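Local structure of cryptic loci regulator 2 (Schizosaccharomyces pombe 972h-, 5IKJ) at residues Q464-S467 with Y473-C476; D282-P287 with L459-Q464; E225-E230 with K388-D393; S410-S415 with Y484-A489. The protein promotes transcriptional silencing at fission yeast heterochromatin, acting upstream of histone deacetylases and supporting nucleosome positioning and the silencing function of the SHREC repressor complex. One frame throughout, in Å; residues are numbered along the deposited sequence.

All four contacts are largely buried, but their depth differs: the centre of contact 3 lies about 5 Å from the centre of the chain, against about 17 Å for contact 2, 21 Å for contact 4 and 23 Å for contact 1. Contacts 1 and 2 share helix 461-469, set against strand 472-476 and helix 278-285 respectively. Contacts 1, 3 and 4 each reach the curled mixed sheet. Contacts 2, 3 and 4 lie against another protein chain; contact 1 does not. Contact 1 rests on ring-edge and methyl packing, contact 2 sets a phenyl ring beside an arginine, contact 3 adds a buried salt bridge, and contact 4 joins two sulfur-bearing side chains.

Contact 1 of 4, residues Q464-S467 with Y473-C476; sequences QMVS and YFRC
Val-466 and Ser-467, on helix 461-469, both meet the rim of the Phe-474 ring, which reaches over from strand 472-476 after only a short turn of chain. The apolar part belongs to Val-466. Its CG1 methyl lies in the plane of the ring, beyond the edge, at 3.7 Å from Phe-474 CZ. It is equally close to the neighbouring corner, with 3.7 Å from Val-466 CG1 to Phe-474 CE2, so the methyl straddles one bond of the ring. The first torsion, with CG1 anti to the backbone N (chi1 173°), carries the methyl to this CE2-CZ edge, and the two side chains cross at about a right angle. A branched, compact valine suits this spot because it packs beside a ring edge without needing length.

The polar neighbour is Ser-467, whose OG comes to 3.8 Å from Phe-474 CD2, again near the ring plane. This hydroxyl does not depend on the ring for a partner, since it is hydrogen-bonded to Leu-463 O one turn back in its own helix. Phe-474 also packs against Trp-432 and Gln-434 of strand 425-436, so the ring lies between the sheet and the helix.

Across this contact Phe-474 is held by shape and dispersion, and the serine hydroxyl, already bonded within its helix, can lie against the ring edge at no cost in hydrogen bonds.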
loop_
_atom_site.group_PDB
_atom_site.type_symbol
_atom_site.label_atom_id
_atom_site.label_comp_id
_atom_site.label_asym_id
_atom_site.label_seq_id
_atom_site.Cartn_x
_atom_site.Cartn_y
_atom_site.Cartn_z
ATOM N N GLN A 464 -7.859 -8.873 -15.850
ATOM C CA GLN A 464 -9.270 -9.116 -16.132
ATOM C C GLN A 464 -9.936 -7.865 -16.689
ATOM O O GLN A 464 -10.752 -7.945 -17.614
ATOM C CB GLN A 464 -9.994 -9.573 -14.865
ATOM C CG GLN A 464 -9.595 -10.948 -14.355
ATOM C CD GLN A 464 -10.289 -11.301 -13.051
ATOM O OE1 GLN A 464 -11.013 -10.484 -12.481
ATOM N NE2 GLN A 464 -10.069 -12.520 -12.573
ATOM N N MET A 465 -9.596 -6.698 -16.137
ATOM C CA MET A 465 -10.210 -5.455 -16.590
ATOM C C MET A 465 -9.673 -5.039 -17.953
ATOM O O MET A 465 -10.434 -4.579 -18.811
ATOM C CB MET A 465 -9.974 -4.355 -15.554
ATOM C CG MET A 465 -10.732 -4.564 -14.250
ATOM S SD MET A 465 -12.525 -4.450 -14.435
ATOM C CE MET A 465 -12.717 -2.766 -15.019
ATOM N N VAL A 466 -8.364 -5.190 -18.174
ATOM C CA VAL A 466 -7.800 -4.906 -19.490
ATOM C C VAL A 466 -8.477 -5.762 -20.551
ATOM O O VAL A 466 -8.670 -5.319 -21.690
ATOM C CB VAL A 466 -6.273 -5.125 -19.480
ATOM C CG1 VAL A 466 -5.694 -5.012 -20.888
ATOM C CG2 VAL A 466 -5.600 -4.121 -18.556
ATOM N N SER A 467 -8.849 -6.995 -20.202
ATOM C CA SER A 467 -9.507 -7.870 -21.164
ATOM C C SER A 467 -10.917 -7.384 -21.479
ATOM O O SER A 467 -11.336 -7.385 -22.641
ATOM C CB SER A 467 -9.538 -9.303 -20.629
ATOM O OG SER A 467 -8.231 -9.847 -20.554
ATOM N N TYR A 473 -5.750 -10.350 -25.149
ATOM C CA TYR A 473 -5.845 -11.635 -24.473
ATOM C C TYR A 473 -4.481 -11.996 -23.900
ATOM O O TYR A 473 -3.450 -11.735 -24.529
ATOM C CB TYR A 473 -6.332 -12.705 -25.461
ATOM C CG TYR A 473 -6.440 -14.111 -24.918
ATOM C CD1 TYR A 473 -7.403 -14.444 -23.974
ATOM C CD2 TYR A 473 -5.602 -15.116 -25.382
ATOM C CE1 TYR A 473 -7.510 -15.736 -23.490
ATOM C CE2 TYR A 473 -5.704 -16.407 -24.908
ATOM C CZ TYR A 473 -6.658 -16.712 -23.962
ATOM O OH TYR A 473 -6.758 -18.000 -23.488
ATOM N N PHE A 474 -4.473 -12.587 -22.707
ATOM C CA PHE A 474 -3.240 -12.859 -21.979
ATOM C C PHE A 474 -3.120 -14.345 -21.673
ATOM O O PHE A 474 -4.098 -14.989 -21.279
ATOM C CB PHE A 474 -3.183 -12.047 -20.679
ATOM C CG PHE A 474 -3.247 -10.559 -20.890
ATOM C CD1 PHE A 474 -2.119 -9.853 -21.276
ATOM C CD2 PHE A 474 -4.431 -9.868 -20.698
ATOM C CE1 PHE A 474 -2.174 -8.485 -21.470
ATOM C CE2 PHE A 474 -4.492 -8.500 -20.892
ATOM C CZ PHE A 474 -3.360 -7.809 -21.278
ATOM N N ARG A 475 -1.912 -14.882 -21.851
ATOM C CA ARG A 475 -1.625 -16.286 -21.597
ATOM C C ARG A 475 -0.292 -16.416 -20.875
ATOM O O ARG A 475 0.670 -15.714 -21.200
ATOM C CB ARG A 475 -1.571 -17.102 -22.894
ATOM C CG ARG A 475 -2.881 -17.755 -23.285
ATOM C CD ARG A 475 -2.677 -18.826 -24.351
ATOM N NE ARG A 475 -1.759 -18.398 -25.407
ATOM C CZ ARG A 475 -0.461 -18.690 -25.457
ATOM N NH1 ARG A 475 0.110 -19.424 -24.511
ATOM N NH2 ARG A 475 0.276 -18.246 -26.467
ATOM N N CYS A 476 -0.243 -17.321 -19.901
ATOM C CA CYS A 476 1.008 -17.658 -19.237
ATOM C C CYS A 476 1.809 -18.622 -20.102
ATOM O O CYS A 476 1.261 -19.568 -20.673
ATOM C CB CYS A 476 0.733 -18.279 -17.867
ATOM S SG CYS A 476 2.198 -18.466 -16.826
#

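Contact 2 of 4, residues D282-P287 with L459-Q464; sequences DTFVEP and LPRRLQ
This is a helix-to-helix packing contact, in which Phe-284, in the last turn of helix 278-285, projects toward Arg-461 and Arg-462 in the first turn of helix 461-469. The ring is the wedge between the two helices. CG of Phe-284 is anti to its own backbone N (chi1 -166°), which directs the phenyl group out across the gap to the second helix. At its edge, in the ring plane, stands NH1 of Arg-461, 3.8 Å from Phe-284 CE1. The guanidinium and ring planes are 72° apart, so the two groups are not stacked, and the two side chains run antiparallel alongside one another. Arg-461 bends at chi2 to bring its end here, and NH1 is hydrogen-bonded to Tyr-236 O.

Pro-460 occupies the N-cap position of the second helix but has no side-chain acceptor to offer; Arg-461 N is instead hydrogen-bonded to an acidic side chain of another protein chain. Farther along the same helix, Met-465 packs on the phenyl ring too.

The side chain of Arg-462 is fully extended and runs to two acids, with NH1 in a salt bridge to Asp-393 and NE in another to Glu-497, which suits an arginine whose charge would probably be costly to bury alone. To the ring it contributes its backbone: Arg-462 O is 4.0 Å from Phe-284 CZ.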
loop_
_atom_site.group_PDB
_atom_site.type_symbol
_atom_site.label_atom_id
_atom_site.label_comp_id
_atom_site.label_asym_id
_atom_site.label_seq_id
_atom_site.Cartn_x
_atom_site.Cartn_y
_atom_site.Cartn_z
ATOM N N ASP A 282 -14.589 4.103 -17.168
ATOM C CA ASP A 282 -13.963 5.421 -17.188
ATOM C C ASP A 282 -13.094 5.636 -15.956
ATOM O O ASP A 282 -12.014 6.230 -16.048
ATOM C CB ASP A 282 -15.030 6.511 -17.288
ATOM C CG ASP A 282 -15.575 6.663 -18.694
ATOM O OD1 ASP A 282 -15.839 5.631 -19.347
ATOM O OD2 ASP A 282 -15.731 7.816 -19.152
ATOM N N THR A 283 -13.547 5.161 -14.793
ATOM C CA THR A 283 -12.738 5.279 -13.584
ATOM C C THR A 283 -11.454 4.468 -13.705
ATOM O O THR A 283 -10.396 4.892 -13.225
ATOM C CB THR A 283 -13.542 4.825 -12.365
ATOM O OG1 THR A 283 -14.088 3.522 -12.602
ATOM C CG2 THR A 283 -14.668 5.806 -12.066
ATOM N N PHE A 284 -11.525 3.300 -14.346
ATOM C CA PHE A 284 -10.340 2.466 -14.500
ATOM C C PHE A 284 -9.297 3.134 -15.389
ATOM O O PHE A 284 -8.096 2.899 -15.216
ATOM C CB PHE A 284 -10.736 1.103 -15.070
ATOM C CG PHE A 284 -9.657 0.061 -14.960
ATOM C CD1 PHE A 284 -9.510 -0.681 -13.801
ATOM C CD2 PHE A 284 -8.798 -0.180 -16.018
ATOM C CE1 PHE A 284 -8.522 -1.640 -13.696
ATOM C CE2 PHE A 284 -7.808 -1.141 -15.920
ATOM C CZ PHE A 284 -7.670 -1.871 -14.757
ATOM N N VAL A 285 -9.731 3.969 -16.330
ATOM C CA VAL A 285 -8.810 4.652 -17.235
ATOM C C VAL A 285 -8.311 5.963 -16.638
ATOM O O VAL A 285 -7.127 6.288 -16.746
ATOM C CB VAL A 285 -9.499 4.878 -18.597
ATOM C CG1 VAL A 285 -8.647 5.760 -19.504
ATOM C CG2 VAL A 285 -9.780 3.543 -19.274
ATOM N N GLU A 286 -9.200 6.733 -16.013
ATOM C CA GLU A 286 -8.871 8.045 -15.452
ATOM C C GLU A 286 -9.366 8.112 -14.012
ATOM O O GLU A 286 -10.306 8.851 -13.695
ATOM C CB GLU A 286 -9.485 9.165 -16.293
ATOM C CG GLU A 286 -8.672 9.556 -17.516
ATOM C CD GLU A 286 -7.623 10.609 -17.209
ATOM O OE1 GLU A 286 -7.306 10.809 -16.017
ATOM O OE2 GLU A 286 -7.117 11.243 -18.160
ATOM N N PRO A 287 -8.748 7.348 -13.105
ATOM C CA PRO A 287 -9.195 7.371 -11.705
ATOM C C PRO A 287 -8.715 8.573 -10.913
ATOM O O PRO A 287 -9.315 8.882 -9.875
ATOM C CB PRO A 287 -8.601 6.079 -11.128
ATOM C CG PRO A 287 -7.375 5.846 -11.942
ATOM C CD PRO A 287 -7.668 6.368 -13.326
ATOM N N LEU A 459 -6.733 -14.852 -13.912
ATOM C CA LEU A 459 -5.968 -13.631 -14.113
ATOM C C LEU A 459 -6.077 -12.725 -12.891
ATOM O O LEU A 459 -7.064 -12.786 -12.152
ATOM C CB LEU A 459 -6.476 -12.876 -15.338
ATOM C CG LEU A 459 -6.291 -13.532 -16.705
ATOM C CD1 LEU A 459 -6.980 -12.705 -17.773
ATOM C CD2 LEU A 459 -4.822 -13.699 -17.032
ATOM N N PRO A 460 -5.081 -11.879 -12.641
ATOM C CA PRO A 460 -5.266 -10.811 -11.657
ATOM C C PRO A 460 -6.308 -9.813 -12.135
ATOM O O PRO A 460 -6.567 -9.663 -13.331
ATOM C CB PRO A 460 -3.878 -10.166 -11.552
ATOM C CG PRO A 460 -3.162 -10.571 -12.794
ATOM C CD PRO A 460 -3.703 -11.918 -13.159
ATOM N N ARG A 461 -6.917 -9.125 -11.166
ATOM C CA ARG A 461 -8.000 -8.198 -11.482
ATOM C C ARG A 461 -7.570 -7.184 -12.535
ATOM O O ARG A 461 -8.352 -6.827 -13.423
ATOM C CB ARG A 461 -8.459 -7.485 -10.212
ATOM C CG ARG A 461 -9.804 -6.795 -10.349
ATOM C CD ARG A 461 -9.703 -5.318 -10.025
ATOM N NE ARG A 461 -10.963 -4.623 -10.267
ATOM C CZ ARG A 461 -11.083 -3.304 -10.379
ATOM N NH1 ARG A 461 -10.015 -2.523 -10.282
ATOM N NH2 ARG A 461 -12.273 -2.762 -10.597
ATOM N N ARG A 462 -6.325 -6.711 -12.450
ATOM C CA ARG A 462 -5.826 -5.734 -13.411
ATOM C C ARG A 462 -5.966 -6.246 -14.840
ATOM O O ARG A 462 -6.446 -5.528 -15.724
ATOM C CB ARG A 462 -4.369 -5.401 -13.088
ATOM C CG ARG A 462 -3.698 -4.411 -14.027
ATOM C CD ARG A 462 -2.260 -4.184 -13.589
ATOM N NE ARG A 462 -1.591 -3.113 -14.321
ATOM C CZ ARG A 462 -0.332 -2.741 -14.106
ATOM N NH1 ARG A 462 0.397 -3.354 -13.181
ATOM N NH2 ARG A 462 0.203 -1.756 -14.813
ATOM N N LEU A 463 -5.551 -7.491 -15.087
ATOM C CA LEU A 463 -5.625 -8.043 -16.435
ATOM C C LEU A 463 -7.048 -8.435 -16.816
ATOM O O LEU A 463 -7.415 -8.346 -17.993
ATOM C CB LEU A 463 -4.691 -9.247 -16.565
ATOM C CG LEU A 463 -3.190 -8.945 -16.540
ATOM C CD1 LEU A 463 -2.385 -10.230 -16.668
ATOM C CD2 LEU A 463 -2.793 -7.966 -17.640
ATOM N N GLN A 464 -7.859 -8.873 -15.850
ATOM C CA GLN A 464 -9.270 -9.116 -16.132
ATOM C C GLN A 464 -9.936 -7.865 -16.689
ATOM O O GLN A 464 -10.752 -7.945 -17.614
ATOM C CB GLN A 464 -9.994 -9.573 -14.865
ATOM C CG GLN A 464 -9.595 -10.948 -14.355
ATOM C CD GLN A 464 -10.289 -11.301 -13.051
ATOM O OE1 GLN A 464 -11.013 -10.484 -12.481
ATOM N NE2 GLN A 464 -10.069 -12.520 -12.573
#

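Contact 3 of 4, residues E225-E230 with K388-D393; sequences ERMFHE and KLWIND
Glu-230 and Lys-388 form the polar half of this contact, while Met-227 and Trp-390 form the apolar half. Lys-388 NZ donates to Glu-230 OE2 in a salt bridge of 2.5 Å, a very short value that should not be pressed at this resolution. Both chains are extended beyond CG, so the charges meet at the ends of long arms; the arms themselves cross at about a right angle. Each charged group has a second partner: Glu-230 OE1 and Lys-388 NZ are both hydrogen-bonded to the backbone of another protein chain. These bonds probably offset part of the cost of burying the pair.

Trp-390 turns its benzene edge to both helix residues. Glu-230 OE2 lies in the ring plane, 3.4 Å from Trp-390 CZ2, with the carboxylate turned 72° from the indole. Met-227 CG also sits at the edge, 3.9 Å from Trp-390 CZ3, where a flexible thioether chain can follow the rim. Over one face, offset toward the rim, is the backbone O of Glu-230. The indole N-H is satisfied by Asp-234 OD2, one turn farther along the helix. In the type II turn that follows, Asn-392 pairs OD1 with Tyr-413 OH and ND2 with Thr-235 OG1, while Asp-393 OD2 forms a salt bridge with Arg-243.

Residues 225-230 run at 95° to residues 388-390, with the segment axes 11.4 Å apart, and strand 387-390 pairs antiparallel with strand 377-384, whose Tyr-380 touches Met-227.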
loop_
_atom_site.group_PDB
_atom_site.type_symbol
_atom_site.label_atom_id
_atom_site.label_comp_id
_atom_site.label_asym_id
_atom_site.label_seq_id
_atom_site.Cartn_x
_atom_site.Cartn_y
_atom_site.Cartn_z
ATOM N N GLU A 225 0.827 0.700 6.637
ATOM C CA GLU A 225 -0.543 0.483 6.186
ATOM C C GLU A 225 -0.820 1.248 4.898
ATOM O O GLU A 225 -1.416 0.711 3.958
ATOM C CB GLU A 225 -1.525 0.896 7.280
ATOM C CG GLU A 225 -1.406 0.076 8.552
ATOM C CD GLU A 225 -2.340 0.552 9.646
ATOM O OE1 GLU A 225 -3.242 1.364 9.352
ATOM O OE2 GLU A 225 -2.169 0.118 10.803
ATOM N N ARG A 226 -0.358 2.484 4.830
ATOM C CA ARG A 226 -0.557 3.276 3.636
ATOM C C ARG A 226 0.236 2.700 2.471
ATOM O O ARG A 226 -0.226 2.718 1.345
ATOM C CB ARG A 226 -0.199 4.739 3.886
ATOM C CG ARG A 226 -1.176 5.445 4.806
ATOM C CD ARG A 226 -1.059 6.954 4.740
ATOM N NE ARG A 226 0.275 7.416 5.076
ATOM C CZ ARG A 226 1.140 7.882 4.189
ATOM N NH1 ARG A 226 2.334 8.270 4.581
ATOM N NH2 ARG A 226 0.808 7.965 2.914
ATOM N N MET A 227 1.423 2.182 2.737
ATOM C CA MET A 227 2.218 1.604 1.666
ATOM C C MET A 227 1.490 0.415 1.069
ATOM O O MET A 227 1.434 0.264 -0.140
ATOM C CB MET A 227 3.586 1.171 2.152
ATOM C CG MET A 227 4.435 0.572 1.051
ATOM S SD MET A 227 6.105 0.242 1.584
ATOM C CE MET A 227 5.797 -0.870 2.938
ATOM N N PHE A 228 0.932 -0.432 1.921
ATOM C CA PHE A 228 0.184 -1.589 1.441
ATOM C C PHE A 228 -0.926 -1.160 0.491
ATOM O O PHE A 228 -1.100 -1.740 -0.587
ATOM C CB PHE A 228 -0.397 -2.366 2.623
ATOM C CG PHE A 228 -1.444 -3.370 2.230
ATOM C CD1 PHE A 228 -1.082 -4.625 1.772
ATOM C CD2 PHE A 228 -2.792 -3.058 2.319
ATOM C CE1 PHE A 228 -2.041 -5.549 1.407
ATOM C CE2 PHE A 228 -3.756 -3.979 1.955
ATOM C CZ PHE A 228 -3.380 -5.226 1.499
ATOM N N HIS A 229 -1.687 -0.134 0.877
ATOM C CA HIS A 229 -2.808 0.304 0.053
ATOM C C HIS A 229 -2.339 1.067 -1.179
ATOM O O HIS A 229 -3.011 1.033 -2.217
ATOM C CB HIS A 229 -3.765 1.147 0.888
ATOM C CG HIS A 229 -4.628 0.336 1.801
ATOM N ND1 HIS A 229 -5.624 -0.496 1.336
ATOM C CD2 HIS A 229 -4.638 0.215 3.149
ATOM C CE1 HIS A 229 -6.214 -1.090 2.357
ATOM N NE2 HIS A 229 -5.636 -0.674 3.470
ATOM N N GLU A 230 -1.202 1.759 -1.093
ATOM C CA GLU A 230 -0.603 2.326 -2.297
ATOM C C GLU A 230 -0.207 1.223 -3.269
ATOM O O GLU A 230 -0.403 1.349 -4.484
ATOM C CB GLU A 230 0.614 3.177 -1.931
ATOM C CG GLU A 230 1.204 3.949 -3.102
ATOM C CD GLU A 230 2.470 4.692 -2.731
ATOM O OE1 GLU A 230 2.698 4.913 -1.520
ATOM O OE2 GLU A 230 3.240 5.054 -3.647
ATOM N N LYS A 388 7.941 3.701 -11.011
ATOM C CA LYS A 388 7.796 2.987 -9.752
ATOM C C LYS A 388 7.337 1.563 -10.036
ATOM O O LYS A 388 6.458 1.343 -10.876
ATOM C CB LYS A 388 6.780 3.692 -8.852
ATOM C CG LYS A 388 7.008 3.530 -7.358
ATOM C CD LYS A 388 6.008 4.369 -6.573
ATOM C CE LYS A 388 6.312 4.379 -5.084
ATOM N NZ LYS A 388 5.565 5.459 -4.383
ATOM N N LEU A 389 7.931 0.598 -9.337
ATOM C CA LEU A 389 7.603 -0.807 -9.529
ATOM C C LEU A 389 7.274 -1.452 -8.194
ATOM O O LEU A 389 7.830 -1.092 -7.154
ATOM C CB LEU A 389 8.748 -1.568 -10.207
ATOM C CG LEU A 389 8.874 -1.346 -11.715
ATOM C CD1 LEU A 389 10.187 -1.912 -12.226
ATOM C CD2 LEU A 389 7.698 -1.975 -12.456
ATOM N N TRP A 390 6.359 -2.417 -8.240
ATOM C CA TRP A 390 5.833 -3.053 -7.044
ATOM C C TRP A 390 5.833 -4.568 -7.191
ATOM O O TRP A 390 5.965 -5.117 -8.289
ATOM C CB TRP A 390 4.391 -2.618 -6.754
ATOM C CG TRP A 390 4.171 -1.162 -6.438
ATOM C CD1 TRP A 390 3.852 -0.166 -7.323
ATOM C CD2 TRP A 390 4.207 -0.545 -5.142
ATOM N NE1 TRP A 390 3.701 1.027 -6.660
ATOM C CE2 TRP A 390 3.914 0.824 -5.322
ATOM C CE3 TRP A 390 4.463 -1.014 -3.851
ATOM C CZ2 TRP A 390 3.875 1.725 -4.258
ATOM C CZ3 TRP A 390 4.424 -0.116 -2.796
ATOM C CH2 TRP A 390 4.132 1.237 -3.006
ATOM N N ILE A 391 5.666 -5.239 -6.052
ATOM C CA ILE A 391 5.193 -6.615 -6.062
ATOM C C ILE A 391 3.734 -6.620 -6.509
ATOM O O ILE A 391 2.972 -5.685 -6.228
ATOM C CB ILE A 391 5.355 -7.268 -4.677
ATOM C CG1 ILE A 391 4.560 -6.496 -3.616
ATOM C CG2 ILE A 391 6.832 -7.343 -4.298
ATOM C CD1 ILE A 391 4.543 -7.150 -2.244
ATOM N N ASN A 392 3.341 -7.674 -7.222
ATOM C CA ASN A 392 2.007 -7.820 -7.806
ATOM C C ASN A 392 1.858 -6.949 -9.045
ATOM O O ASN A 392 0.747 -6.834 -9.589
ATOM C CB ASN A 392 0.899 -7.473 -6.804
ATOM C CG ASN A 392 -0.436 -8.092 -7.165
ATOM O OD1 ASN A 392 -0.509 -9.261 -7.545
ATOM N ND2 ASN A 392 -1.503 -7.307 -7.050
ATOM N N ASP A 393 2.940 -6.335 -9.513
ATOM C CA ASP A 393 2.924 -5.422 -10.644
ATOM C C ASP A 393 3.292 -6.169 -11.926
ATOM O O ASP A 393 3.661 -7.345 -11.907
ATOM C CB ASP A 393 3.894 -4.265 -10.383
ATOM C CG ASP A 393 3.733 -3.123 -11.364
ATOM O OD1 ASP A 393 2.694 -3.060 -12.056
ATOM O OD2 ASP A 393 4.651 -2.282 -11.438
#

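Contact 4 of 4, residues S410-S415 with Y484-A489; sequences SFMYIS and YVCPFA
Met-412 carries this contact, reaching from strand 411-419 to Tyr-484 and Cys-486 of strand 482-487. Just before it, Ser-410 and Phe-411 both face Trp-432 on strand 425-436, which makes a classic beta bulge. Phe-411 also lays its ring against that of Trp-432. Met-412 itself points toward the second strand: its chain runs extended through SD and then bends at the last torsion (chi3 -73°), bringing the terminal methyl CE into the gap. That methyl lies 3.8 Å from the carbonyl O of Tyr-484 and 4.0 Å from Cys-486 SG. Methionine suits a place where a long, pliable apolar arm must bridge the strands, since Met-412 CA and Tyr-484 CA are 8.8 Å apart. Cys-486, whose short side chain points toward the first strand, meets the methyl with its sulfur. At the far end of the segment, the Ser-415 hydroxyl is hydrogen-bonded to Glu-483 OE2, next to the second segment.

Both strands pair antiparallel with strand 425-436, and the second one, through Tyr-484 and Val-485, continues the sheet into another protein chain. Packing between two strands of a curled, largely antiparallel sheet is consistent with the SH3-like fold expected from the family.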
loop_
_atom_site.group_PDB
_atom_site.type_symbol
_atom_site.label_atom_id
_atom_site.label_comp_id
_atom_site.label_asym_id
_atom_site.label_seq_id
_atom_site.Cartn_x
_atom_site.Cartn_y
_atom_site.Cartn_z
ATOM N N SER A 410 5.708 -11.025 -22.927
ATOM C CA SER A 410 5.381 -9.606 -22.986
ATOM C C SER A 410 5.684 -8.897 -21.671
ATOM O O SER A 410 6.155 -7.755 -21.678
ATOM C CB SER A 410 3.905 -9.420 -23.344
ATOM O OG SER A 410 3.594 -10.057 -24.572
ATOM N N PHE A 411 5.425 -9.555 -20.542
ATOM C CA PHE A 411 5.676 -8.954 -19.240
ATOM C C PHE A 411 5.821 -10.053 -18.198
ATOM O O PHE A 411 5.372 -11.186 -18.394
ATOM C CB PHE A 411 4.554 -7.990 -18.841
ATOM C CG PHE A 411 3.187 -8.618 -18.828
ATOM C CD1 PHE A 411 2.781 -9.412 -17.766
ATOM C CD2 PHE A 411 2.304 -8.406 -19.871
ATOM C CE1 PHE A 411 1.524 -9.986 -17.752
ATOM C CE2 PHE A 411 1.045 -8.978 -19.861
ATOM C CZ PHE A 411 0.655 -9.768 -18.799
ATOM N N MET A 412 6.456 -9.696 -17.085
ATOM C CA MET A 412 6.484 -10.529 -15.891
ATOM C C MET A 412 5.425 -10.033 -14.917
ATOM O O MET A 412 5.321 -8.827 -14.667
ATOM C CB MET A 412 7.859 -10.504 -15.219
ATOM C CG MET A 412 7.868 -11.083 -13.795
ATOM S SD MET A 412 9.451 -10.949 -12.950
ATOM C CE MET A 412 10.409 -12.199 -13.804
ATOM N N TYR A 413 4.647 -10.962 -14.372
ATOM C CA TYR A 413 3.720 -10.672 -13.280
ATOM C C TYR A 413 4.481 -10.906 -11.979
ATOM O O TYR A 413 4.694 -12.046 -11.565
ATOM C CB TYR A 413 2.477 -11.547 -13.397
ATOM C CG TYR A 413 1.471 -11.411 -12.275
ATOM C CD1 TYR A 413 1.407 -10.266 -11.491
ATOM C CD2 TYR A 413 0.580 -12.441 -12.003
ATOM C CE1 TYR A 413 0.482 -10.154 -10.466
ATOM C CE2 TYR A 413 -0.344 -12.340 -10.984
ATOM C CZ TYR A 413 -0.391 -11.195 -10.219
ATOM O OH TYR A 413 -1.316 -11.097 -9.202
ATOM N N ILE A 414 4.892 -9.814 -11.333
ATOM C CA ILE A 414 5.868 -9.893 -10.252
ATOM C C ILE A 414 5.228 -10.517 -9.020
ATOM O O ILE A 414 4.161 -10.086 -8.563
ATOM C CB ILE A 414 6.435 -8.500 -9.941
ATOM C CG1 ILE A 414 7.135 -7.922 -11.176
ATOM C CG2 ILE A 414 7.411 -8.564 -8.768
ATOM C CD1 ILE A 414 7.493 -6.454 -11.047
ATOM N N SER A 415 5.890 -11.534 -8.472
ATOM C CA SER A 415 5.469 -12.171 -7.231
ATOM C C SER A 415 6.257 -11.701 -6.022
ATOM O O SER A 415 5.701 -11.632 -4.921
ATOM C CB SER A 415 5.613 -13.694 -7.345
ATOM O OG SER A 415 4.688 -14.230 -8.273
ATOM N N TYR A 484 9.856 -17.627 -12.553
ATOM C CA TYR A 484 11.216 -17.360 -12.992
ATOM C C TYR A 484 11.788 -16.163 -12.247
ATOM O O TYR A 484 11.053 -15.288 -11.776
ATOM C CB TYR A 484 11.269 -17.126 -14.505
ATOM C CG TYR A 484 11.095 -18.399 -15.298
ATOM C CD1 TYR A 484 9.832 -18.925 -15.535
ATOM C CD2 TYR A 484 12.194 -19.085 -15.793
ATOM C CE1 TYR A 484 9.669 -20.092 -16.252
ATOM C CE2 TYR A 484 12.042 -20.254 -16.512
ATOM C CZ TYR A 484 10.776 -20.753 -16.738
ATOM O OH TYR A 484 10.615 -21.918 -17.453
ATOM N N VAL A 485 13.113 -16.143 -12.137
ATOM C CA VAL A 485 13.832 -15.124 -11.383
ATOM C C VAL A 485 14.853 -14.486 -12.311
ATOM O O VAL A 485 15.702 -15.183 -12.879
ATOM C CB VAL A 485 14.528 -15.708 -10.143
ATOM C CG1 VAL A 485 15.206 -14.604 -9.337
ATOM C CG2 VAL A 485 13.533 -16.467 -9.277
ATOM N N CYS A 486 14.775 -13.168 -12.462
ATOM C CA CYS A 486 15.772 -12.414 -13.199
ATOM C C CYS A 486 16.289 -11.283 -12.325
ATOM O O CYS A 486 15.578 -10.810 -11.432
ATOM C CB CYS A 486 15.197 -11.833 -14.498
ATOM S SG CYS A 486 13.984 -10.518 -14.245
ATOM N N PRO A 487 17.520 -10.835 -12.548
ATOM C CA PRO A 487 18.031 -9.702 -11.776
ATOM C C PRO A 487 17.378 -8.401 -12.214
ATOM O O PRO A 487 16.837 -8.278 -13.315
ATOM C CB PRO A 487 19.531 -9.705 -12.087
ATOM C CG PRO A 487 19.621 -10.312 -13.443
ATOM C CD PRO A 487 18.513 -11.334 -13.517
ATOM N N PHE A 488 17.430 -7.420 -11.312
ATOM C CA PHE A 488 16.967 -6.076 -11.642
ATOM C C PHE A 488 17.592 -5.579 -12.940
ATOM O O PHE A 488 16.989 -4.767 -13.650
ATOM C CB PHE A 488 17.296 -5.136 -10.479
ATOM C CG PHE A 488 16.688 -3.765 -10.594
ATOM C CD1 PHE A 488 15.405 -3.586 -11.085
ATOM C CD2 PHE A 488 17.397 -2.654 -10.170
ATOM C CE1 PHE A 488 14.854 -2.320 -11.173
ATOM C CE2 PHE A 488 16.852 -1.389 -10.252
ATOM C CZ PHE A 488 15.579 -1.220 -10.753
ATOM N N ALA A 489 18.791 -6.067 -13.270
ATOM C CA ALA A 489 19.468 -5.650 -14.494
ATOM C C ALA A 489 18.656 -5.974 -15.743
ATOM O O ALA A 489 18.807 -5.300 -16.768
ATOM C CB ALA A 489 20.840 -6.320 -14.581
#